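Local structure of signaling pathway modulator ZraP (Salmonella enterica subsp. enterica serovar Typhimurium, 3LAY) at residues J[81-84]-J[90-93]; J[84-89]-J[130-135]. The protein modulates the ZraSR envelope stress response in the periplasm, serves as a chaperone there, and binds zinc, which its high-order oligomers need for stability. One frame throughout, in Å; residues are numbered along the deposited sequence.

Interaction 1. Residues J[81-84]-J[90-93]; sequences DDYY and LRQQ
Within the long helix 70-106, the side chain of Arg91 runs back toward the N-terminus to meet Tyr84, two turns earlier. The contact is a side-chain to main-chain bridge inside one helix. NH2 of Arg91 donates a hydrogen bond of 2.7 Å to Tyr84 O. The bond is bent, with an angle of 135° at the hydrogen. The nitrogen is also tilted from the plane of the carbonyl. The arginine chain is extended at chi2 but bends at chi3 (-78°), which turns the guanidinium back to the helix surface. Thr87 OG1 bonds to Tyr83 O and also meets Tyr84 O and Arg91 NE. It lies between the carbonyls and the guanidinium and probably helps to hold the latter in place. The Tyr84 ring stands almost upright on the guanidinium, the two planes being 83° apart. Its CD1 lies over one guanidinium face, 4.0 Å from Arg91 CZ. Arg91 NH2 lies at the ring edge, near its plane, 3.7 Å from Tyr84 CD1. Tyr83 CD2 covers one face of the Tyr84 ring near its rim. The Tyr83 hydroxyl gives only a loose contact with Arg91 CD. Leu129 of helix 112-142 packs on both Tyr83 and Arg91, and Arg136 of that helix makes a cation-pi contact with Tyr83. Gln92 packs on Thr106 and Gln93 on Ser108, both of a second subunit.

Interaction 2. Residues J[84-89]-J[130-135]; sequences YTQTSA and DEQRVK
The flat carboxamides of Gln86 and Gln132 approach across the two helices without stacking; neither lies over a face of the other. Their nearest atoms are Gln86 OE1 and Gln132 OE1, 4.3 Å apart, a loose approach of two oxygens and not a hydrogen bond. The guanidinium of Arg133 turns to its own helix, where NH1 forms a salt bridge of 2.7 Å with Asp130 OD1. As a hydrogen bond this pair is weak. Arg133 NE has a weak bond to the Tyr83 hydroxyl, a weak polar link between the helices. The closest packing is aliphatic. The methyl CG2 of Thr87 rests against Gln132, 3.6 Å from its CB and 3.7 Å from its CG. The two side chains pass alongside in opposite directions. The bend of Gln132 at chi2 (-58°) carries its amide away from the line of the first two carbons, which stay beside the methyl. Thr87 divides its branches: with chi1 at 57°, OG1 bonds back to Tyr83 O while the methyl meets the other helix. The backbones of the two segments come nearest at this buried threonine, with Thr87 CA and Gln132 CA 7.4 Å apart. Val134 packs on Ala119 of a third subunit. The arrangement is that of an antiparallel helical hairpin, the unit from which the decameric alpha-helical barrel is built.

Overall arrangement
The two contacts lie side by side, with centres about 5 Å apart, and both use helix 70-106. Interaction 1 stays inside that helix and is mainly polar. Interaction 2 joins it to helix 112-142, mainly by aliphatic carbons. Both are partly buried, each with one buried residue: Tyr83 in the first and Thr87 in the second. Interaction 2 also reaches the surface at Gln86. Thr87 couples them, since its hydroxyl serves the polar bridge while its methyl serves the helix packing. Tyr83 is a second link, its ring edge atom CE1 lying 4.0 Å from Gln132 CB. Different subunits flank the two segment pairs.

Interaction 1. Residues J[81-84]-J[90-93]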
ATOM      1  N   ASP J  81     -19.054  18.481  14.052  1.00 32.61           N
ATOM      2  CA  ASP J  81     -20.419  18.057  13.772  1.00 33.13           C
ATOM      3  C   ASP J  81     -21.231  19.276  13.470  1.00 32.77           C
ATOM      4  O   ASP J  81     -22.040  19.284  12.543  1.00 33.86           O
ATOM      5  CB  ASP J  81     -21.074  17.301  14.962  1.00 32.95           C
ATOM      6  CG  ASP J  81     -20.453  15.920  15.205  1.00 35.32           C
ATOM      7  OD1 ASP J  81     -19.721  15.425  14.311  1.00 39.24           O
ATOM      8  OD2 ASP J  81     -20.678  15.330  16.286  1.00 38.29           O
ATOM      9  N   ASP J  82     -21.035  20.318  14.254  1.00 32.23           N
ATOM     10  CA  ASP J  82     -21.810  21.498  14.022  1.00 32.00           C
ATOM     11  C   ASP J  82     -21.584  21.962  12.633  1.00 30.81           C
ATOM     12  O   ASP J  82     -22.533  22.231  11.906  1.00 29.58           O
ATOM     13  CB  ASP J  82     -21.488  22.551  15.046  1.00 32.86           C
ATOM     14  CG  ASP J  82     -22.096  22.227  16.387  1.00 33.87           C
ATOM     15  OD1 ASP J  82     -22.934  21.277  16.416  1.00 32.23           O
ATOM     16  OD2 ASP J  82     -21.753  22.920  17.384  1.00 33.17           O
ATOM     17  N   TYR J  83     -20.316  21.994  12.253  1.00 31.15           N
ATOM     18  CA  TYR J  83     -19.915  22.417  10.918  1.00 30.83           C
ATOM     19  C   TYR J  83     -20.514  21.516   9.838  1.00 30.25           C
ATOM     20  O   TYR J  83     -21.025  22.004   8.830  1.00 30.36           O
ATOM     21  CB  TYR J  83     -18.393  22.485  10.818  1.00 30.20           C
ATOM     22  CG  TYR J  83     -17.909  22.462   9.405  1.00 34.18           C
ATOM     23  CD1 TYR J  83     -17.930  23.610   8.606  1.00 34.68           C
ATOM     24  CD2 TYR J  83     -17.418  21.276   8.844  1.00 33.04           C
ATOM     25  CE1 TYR J  83     -17.495  23.565   7.293  1.00 33.02           C
ATOM     26  CE2 TYR J  83     -16.991  21.232   7.562  1.00 28.70           C
ATOM     27  CZ  TYR J  83     -17.025  22.369   6.784  1.00 34.27           C
ATOM     28  OH  TYR J  83     -16.602  22.275   5.471  1.00 39.31           O
ATOM     29  N   TYR J  84     -20.484  20.207  10.046  1.00 30.14           N
ATOM     30  CA  TYR J  84     -21.027  19.291   9.030  1.00 30.94           C
ATOM     31  C   TYR J  84     -22.511  19.513   8.852  1.00 29.74           C
ATOM     32  O   TYR J  84     -22.997  19.657   7.729  1.00 30.60           O
ATOM     33  CB  TYR J  84     -20.710  17.787   9.295  1.00 31.75           C
ATOM     34  CG  TYR J  84     -19.270  17.442   9.004  1.00 33.81           C
ATOM     35  CD1 TYR J  84     -18.709  17.704   7.767  1.00 37.86           C
ATOM     36  CD2 TYR J  84     -18.475  16.842   9.956  1.00 40.16           C
ATOM     37  CE1 TYR J  84     -17.354  17.421   7.511  1.00 38.28           C
ATOM     38  CE2 TYR J  84     -17.134  16.551   9.714  1.00 38.86           C
ATOM     39  CZ  TYR J  84     -16.590  16.846   8.504  1.00 40.65           C
ATOM     40  OH  TYR J  84     -15.268  16.540   8.305  1.00 50.87           O
ATOM     41  N   LEU J  90     -25.169  22.657   1.606  1.00 23.10           N
ATOM     42  CA  LEU J  90     -24.271  23.457   0.826  1.00 23.15           C
ATOM     43  C   LEU J  90     -23.216  22.571   0.197  1.00 23.20           C
ATOM     44  O   LEU J  90     -22.888  22.719  -0.968  1.00 23.47           O
ATOM     45  CB  LEU J  90     -23.677  24.533   1.727  1.00 22.98           C
ATOM     46  CG  LEU J  90     -22.929  25.695   1.102  1.00 24.45           C
ATOM     47  CD1 LEU J  90     -23.779  26.528   0.104  1.00 21.44           C
ATOM     48  CD2 LEU J  90     -22.427  26.548   2.237  1.00 21.74           C
ATOM     49  N   ARG J  91     -22.729  21.597   0.930  1.00 23.05           N
ATOM     50  CA  ARG J  91     -21.778  20.684   0.343  1.00 24.43           C
ATOM     51  C   ARG J  91     -22.391  19.782  -0.727  1.00 25.02           C
ATOM     52  O   ARG J  91     -21.720  19.420  -1.694  1.00 24.77           O
ATOM     53  CB  ARG J  91     -21.143  19.820   1.415  1.00 25.63           C
ATOM     54  CG  ARG J  91     -20.153  20.573   2.263  1.00 29.01           C
ATOM     55  CD  ARG J  91     -19.497  19.691   3.330  1.00 32.98           C
ATOM     56  NE  ARG J  91     -20.329  19.423   4.501  1.00 31.59           N
ATOM     57  CZ  ARG J  91     -21.106  18.371   4.659  1.00 30.23           C
ATOM     58  NH1 ARG J  91     -21.189  17.487   3.697  1.00 31.22           N
ATOM     59  NH2 ARG J  91     -21.821  18.224   5.779  1.00 32.45           N
ATOM     60  N   GLN J  92     -23.647  19.379  -0.529  1.00 26.10           N
ATOM     61  CA  GLN J  92     -24.350  18.518  -1.483  1.00 26.23           C
ATOM     62  C   GLN J  92     -24.470  19.272  -2.792  1.00 27.30           C
ATOM     63  O   GLN J  92     -24.043  18.745  -3.844  1.00 29.06           O
ATOM     64  CB  GLN J  92     -25.717  18.146  -0.957  1.00 26.52           C
ATOM     65  CG  GLN J  92     -26.440  17.001  -1.696  1.00 29.14           C
ATOM     66  CD  GLN J  92     -27.844  16.691  -1.108  1.00 25.74           C
ATOM     67  N   GLN J  93     -24.993  20.513  -2.724  1.00 26.54           N
ATOM     68  CA  GLN J  93     -25.165  21.383  -3.889  1.00 26.86           C
ATOM     69  C   GLN J  93     -23.840  21.526  -4.628  1.00 26.27           C
ATOM     70  O   GLN J  93     -23.807  21.442  -5.834  1.00 22.93           O
ATOM     71  CB  GLN J  93     -25.747  22.770  -3.472  1.00 28.33           C
ATOM     72  CG  GLN J  93     -27.321  22.816  -3.410  1.00 33.83           C
ATOM     73  CD  GLN J  93     -28.026  23.929  -2.464  1.00 36.02           C
ATOM     74  OE1 GLN J  93     -27.399  24.806  -1.835  1.00 34.24           O
ATOM     75  NE2 GLN J  93     -29.352  23.823  -2.386  1.00 36.38           N
TER

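Interaction 2. Residues J[84-89]-J[130-135]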
ATOM      1  N   TYR J  84     -20.484  20.207  10.046  1.00 30.14           N
ATOM      2  CA  TYR J  84     -21.027  19.291   9.030  1.00 30.94           C
ATOM      3  C   TYR J  84     -22.511  19.513   8.852  1.00 29.74           C
ATOM      4  O   TYR J  84     -22.997  19.657   7.729  1.00 30.60           O
ATOM      5  CB  TYR J  84     -20.710  17.787   9.295  1.00 31.75           C
ATOM      6  CG  TYR J  84     -19.270  17.442   9.004  1.00 33.81           C
ATOM      7  CD1 TYR J  84     -18.709  17.704   7.767  1.00 37.86           C
ATOM      8  CD2 TYR J  84     -18.475  16.842   9.956  1.00 40.16           C
ATOM      9  CE1 TYR J  84     -17.354  17.421   7.511  1.00 38.28           C
ATOM     10  CE2 TYR J  84     -17.134  16.551   9.714  1.00 38.86           C
ATOM     11  CZ  TYR J  84     -16.590  16.846   8.504  1.00 40.65           C
ATOM     12  OH  TYR J  84     -15.268  16.540   8.305  1.00 50.87           O
ATOM     13  N   THR J  85     -23.217  19.516   9.958  1.00 27.95           N
ATOM     14  CA  THR J  85     -24.621  19.768   9.973  1.00 27.57           C
ATOM     15  C   THR J  85     -24.999  21.090   9.293  1.00 29.09           C
ATOM     16  O   THR J  85     -25.899  21.115   8.485  1.00 29.57           O
ATOM     17  CB  THR J  85     -25.100  19.767  11.463  1.00 27.92           C
ATOM     18  OG1 THR J  85     -25.159  18.410  11.914  1.00 27.21           O
ATOM     19  CG2 THR J  85     -26.483  20.458  11.662  1.00 24.74           C
ATOM     20  N   GLN J  86     -24.344  22.199   9.620  1.00 29.80           N
ATOM     21  CA  GLN J  86     -24.740  23.472   9.020  1.00 31.05           C
ATOM     22  C   GLN J  86     -24.486  23.574   7.511  1.00 30.34           C
ATOM     23  O   GLN J  86     -25.219  24.275   6.825  1.00 32.33           O
ATOM     24  CB  GLN J  86     -24.040  24.645   9.736  1.00 31.21           C
ATOM     25  CG  GLN J  86     -24.592  24.857  11.124  1.00 38.08           C
ATOM     26  CD  GLN J  86     -23.578  25.374  12.145  1.00 43.80           C
ATOM     27  OE1 GLN J  86     -22.420  25.662  11.805  1.00 50.09           O
ATOM     28  NE2 GLN J  86     -24.002  25.444  13.416  1.00 36.51           N
ATOM     29  N   THR J  87     -23.459  22.896   7.003  1.00 27.65           N
ATOM     30  CA  THR J  87     -23.050  23.026   5.609  1.00 25.93           C
ATOM     31  C   THR J  87     -23.541  21.905   4.730  1.00 27.32           C
ATOM     32  O   THR J  87     -23.333  21.858   3.529  1.00 28.87           O
ATOM     33  CB  THR J  87     -21.571  22.937   5.568  1.00 25.95           C
ATOM     34  OG1 THR J  87     -21.177  21.694   6.163  1.00 18.52           O
ATOM     35  CG2 THR J  87     -20.968  24.100   6.366  1.00 25.22           C
ATOM     36  N   SER J  88     -24.141  20.949   5.379  1.00 26.98           N
ATOM     37  CA  SER J  88     -24.712  19.828   4.756  1.00 25.52           C
ATOM     38  C   SER J  88     -25.361  20.138   3.399  1.00 24.22           C
ATOM     39  O   SER J  88     -24.952  19.612   2.379  1.00 24.84           O
ATOM     40  CB  SER J  88     -25.750  19.289   5.735  1.00 25.30           C
ATOM     41  OG  SER J  88     -26.344  18.133   5.253  1.00 29.85           O
ATOM     42  N   ALA J  89     -26.386  20.967   3.350  1.00 22.89           N
ATOM     43  CA  ALA J  89     -27.032  21.165   2.044  1.00 22.17           C
ATOM     44  C   ALA J  89     -26.084  21.867   1.061  1.00 22.97           C
ATOM     45  O   ALA J  89     -26.178  21.681  -0.151  1.00 24.76           O
ATOM     46  CB  ALA J  89     -28.331  21.922   2.172  1.00 17.15           C
ATOM     47  N   ASP J 130     -16.275  27.995   2.317  1.00 34.20           N
ATOM     48  CA  ASP J 130     -15.071  28.444   2.989  1.00 35.00           C
ATOM     49  C   ASP J 130     -15.339  29.340   4.178  1.00 35.24           C
ATOM     50  O   ASP J 130     -14.648  29.259   5.179  1.00 35.93           O
ATOM     51  CB  ASP J 130     -14.191  29.171   1.984  1.00 36.27           C
ATOM     52  CG  ASP J 130     -13.591  28.220   0.918  1.00 42.16           C
ATOM     53  OD1 ASP J 130     -13.264  27.057   1.245  1.00 49.53           O
ATOM     54  OD2 ASP J 130     -13.424  28.646  -0.236  1.00 49.55           O
ATOM     55  N   GLU J 131     -16.303  30.238   4.079  1.00 35.58           N
ATOM     56  CA  GLU J 131     -16.598  31.047   5.218  1.00 37.03           C
ATOM     57  C   GLU J 131     -16.913  30.167   6.434  1.00 35.99           C
ATOM     58  O   GLU J 131     -16.429  30.423   7.558  1.00 36.13           O
ATOM     59  CB  GLU J 131     -17.773  31.973   4.943  1.00 39.40           C
ATOM     60  CG  GLU J 131     -17.440  33.133   4.027  1.00 44.23           C
ATOM     61  CD  GLU J 131     -18.558  34.152   3.942  1.00 50.91           C
ATOM     62  OE1 GLU J 131     -19.402  34.207   4.883  1.00 55.47           O
ATOM     63  OE2 GLU J 131     -18.567  34.914   2.953  1.00 53.73           O
ATOM     64  N   GLN J 132     -17.724  29.134   6.206  1.00 33.62           N
ATOM     65  CA  GLN J 132     -18.063  28.217   7.260  1.00 31.69           C
ATOM     66  C   GLN J 132     -16.817  27.562   7.771  1.00 30.93           C
ATOM     67  O   GLN J 132     -16.673  27.408   8.961  1.00 33.94           O
ATOM     68  CB  GLN J 132     -19.109  27.198   6.816  1.00 31.28           C
ATOM     69  CG  GLN J 132     -20.473  27.816   6.418  1.00 31.98           C
ATOM     70  CD  GLN J 132     -21.087  28.620   7.528  1.00 33.97           C
ATOM     71  OE1 GLN J 132     -21.005  28.249   8.698  1.00 38.35           O
ATOM     72  NE2 GLN J 132     -21.694  29.733   7.179  1.00 37.56           N
ATOM     73  N   ARG J 133     -15.895  27.191   6.915  1.00 29.32           N
ATOM     74  CA  ARG J 133     -14.673  26.613   7.422  1.00 30.79           C
ATOM     75  C   ARG J 133     -13.845  27.567   8.254  1.00 29.29           C
ATOM     76  O   ARG J 133     -13.140  27.157   9.171  1.00 30.38           O
ATOM     77  CB  ARG J 133     -13.782  26.154   6.287  1.00 32.98           C
ATOM     78  CG  ARG J 133     -14.257  24.976   5.603  1.00 39.84           C
ATOM     79  CD  ARG J 133     -13.484  24.801   4.346  1.00 48.75           C
ATOM     80  NE  ARG J 133     -13.976  23.631   3.643  1.00 54.21           N
ATOM     81  CZ  ARG J 133     -13.872  23.452   2.339  1.00 60.58           C
ATOM     82  NH1 ARG J 133     -13.317  24.395   1.589  1.00 66.10           N
ATOM     83  NH2 ARG J 133     -14.342  22.341   1.779  1.00 61.36           N
ATOM     84  N   VAL J 134     -13.828  28.833   7.887  1.00 27.57           N
ATOM     85  CA  VAL J 134     -13.081  29.759   8.697  1.00 25.95           C
ATOM     86  C   VAL J 134     -13.722  29.842  10.057  1.00 24.75           C
ATOM     87  O   VAL J 134     -13.020  29.789  11.055  1.00 23.17           O
ATOM     88  CB  VAL J 134     -12.948  31.144   8.049  1.00 27.16           C
ATOM     89  CG1 VAL J 134     -12.229  32.103   9.008  1.00 21.05           C
ATOM     90  CG2 VAL J 134     -12.206  30.990   6.664  1.00 21.44           C
ATOM     91  N   LYS J 135     -15.054  29.922  10.118  1.00 25.77           N
ATOM     92  CA  LYS J 135     -15.725  29.952  11.439  1.00 26.46           C
ATOM     93  C   LYS J 135     -15.306  28.770  12.226  1.00 25.96           C
ATOM     94  O   LYS J 135     -15.019  28.869  13.403  1.00 26.41           O
ATOM     95  CB  LYS J 135     -17.234  29.899  11.363  1.00 27.32           C
ATOM     96  CG  LYS J 135     -17.866  31.098  10.743  1.00 32.73           C
ATOM     97  CD  LYS J 135     -19.383  31.140  11.028  1.00 38.30           C
ATOM     98  CE  LYS J 135     -20.054  32.306  10.206  1.00 40.89           C
ATOM     99  NZ  LYS J 135     -21.544  32.113   9.998  1.00 43.41           N
TER